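Local coordinates for mannan endo-1,4-beta-mannosidase (Cryptopygus antarcticus, PDB 4OOU), which hydrolyses the beta-1,4-mannosidic linkages of mannans, galactomannans and glucomannans at random, as an endo-acting member of glycosyl hydrolase family 5, at residues V296-W299 and V303-K306. Numbering follows the deposited sequence.
Sequences VNRW and VNDK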
# COMPACT_ATOMS: atom_id res chain seq x y z
N VAL A 296 6.45 -16.56 -11.31
CA VAL A 296 5.73 -16.28 -12.53
C VAL A 296 6.14 -14.89 -13.12
O VAL A 296 7.11 -14.30 -12.69
CB VAL A 296 4.24 -16.43 -12.18
CG1 VAL A 296 3.54 -15.09 -11.96
CG2 VAL A 296 3.52 -17.29 -13.20
N ASN A 297 5.44 -14.44 -14.15
CA ASN A 297 5.62 -13.11 -14.75
C ASN A 297 4.61 -12.13 -14.21
O ASN A 297 3.49 -12.53 -13.94
CB ASN A 297 5.22 -13.18 -16.23
CG ASN A 297 6.37 -13.24 -17.17
OD1 ASN A 297 7.54 -13.22 -16.78
ND2 ASN A 297 6.05 -13.32 -18.45
N ARG A 298 4.90 -10.84 -14.19
CA ARG A 298 3.79 -9.88 -14.01
C ARG A 298 2.78 -9.98 -15.15
O ARG A 298 1.60 -9.68 -15.00
CB ARG A 298 4.27 -8.44 -13.97
CG ARG A 298 4.23 -7.82 -15.35
CD ARG A 298 3.96 -6.35 -15.33
NE ARG A 298 2.56 -6.07 -15.27
CZ ARG A 298 2.12 -4.82 -15.36
NH1 ARG A 298 2.99 -3.86 -15.53
NH2 ARG A 298 0.83 -4.54 -15.28
N TRP A 299 3.26 -10.34 -16.32
CA TRP A 299 2.45 -10.33 -17.53
C TRP A 299 1.45 -11.46 -17.44
O TRP A 299 0.31 -11.34 -17.88
CB TRP A 299 3.36 -10.51 -18.74
CG TRP A 299 4.54 -9.54 -18.73
CD1 TRP A 299 5.86 -9.85 -18.55
CD2 TRP A 299 4.49 -8.11 -18.87
NE1 TRP A 299 6.62 -8.72 -18.59
CE2 TRP A 299 5.80 -7.63 -18.79
CE3 TRP A 299 3.45 -7.20 -19.06
CZ2 TRP A 299 6.12 -6.28 -18.89
CZ3 TRP A 299 3.77 -5.84 -19.18
CH2 TRP A 299 5.09 -5.39 -19.08
N VAL A 303 -2.67 -8.00 -16.41
CA VAL A 303 -3.16 -6.88 -15.62
C VAL A 303 -2.41 -5.56 -16.00
O VAL A 303 -2.22 -4.64 -15.19
CB VAL A 303 -3.07 -7.30 -14.15
CG1 VAL A 303 -1.75 -6.87 -13.50
CG2 VAL A 303 -4.27 -6.83 -13.40
N ASN A 304 -2.10 -5.47 -17.29
CA ASN A 304 -1.14 -4.56 -17.84
C ASN A 304 -1.72 -3.16 -18.03
O ASN A 304 -0.97 -2.24 -18.33
CB ASN A 304 -0.59 -5.09 -19.17
CG ASN A 304 -0.17 -6.58 -19.13
OD1 ASN A 304 -0.07 -7.25 -18.07
ND2 ASN A 304 0.08 -7.10 -20.30
N ASP A 305 -3.05 -3.01 -17.88
CA ASP A 305 -3.74 -1.70 -17.75
C ASP A 305 -3.14 -0.81 -16.63
O ASP A 305 -3.17 0.44 -16.71
CB ASP A 305 -5.29 -1.88 -17.54
CG ASP A 305 -5.64 -3.07 -16.61
OD1 ASP A 305 -5.07 -4.15 -16.85
OD2 ASP A 305 -6.48 -2.95 -15.67
N LYS A 306 -2.63 -1.45 -15.57
CA LYS A 306 -2.10 -0.73 -14.39
C LYS A 306 -0.79 -1.33 -14.00
O LYS A 306 -0.58 -2.52 -14.24
CB LYS A 306 -3.04 -0.83 -13.19
CG LYS A 306 -4.46 -0.31 -13.41
CD LYS A 306 -5.28 -0.48 -12.14
CE LYS A 306 -6.76 -0.28 -12.37
NZ LYS A 306 -7.03 1.14 -12.77
O HOH W 1 0.20 -10.04 -20.50
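Bends at chi2 (149°) and chi3 (-85°) lead the Arg-298 side chain across to 303-306, where NH2 donates to the carbonyl O of Lys-306 at 2.7 Å. The bond is short but not straight (N-H...O 132°), and the acceptor stands somewhat out of the guanidinium plane. The carbonyl O of Val-303 lies at the guanidinium edge, 3.1 Å from NH2; that oxygen accepts the N-H of Lys-306, closing the beta turn 303-306. Trp-299 brings its ring edge to the Asn-304 amide, CE3 3.6 Å from ND2, with the two planes nearly perpendicular. One face of the indole rests on Arg-298, whose CG sits 3.5 Å above the ring plane, over its centre. A water bridges the two segments, donating to Trp-299 O and accepting from Asn-304 ND2, while Asn-304 OD1 takes the Val-303 N-H at 3.2 Å. Arg-298 NH1 reaches Ser-28 O, tying this TIM-barrel loop between strands 277-281 and 308-313 to the N-terminal hairpin, away from the substrate-binding and catalytic residues. A leucine in place of Arg-298 would probably leave the carbonyls of Lys-306 and Ser-28 without this donor. This is consistent with a buried guanidinium satisfied partly by those two carbonyls, NE having no modelled partner.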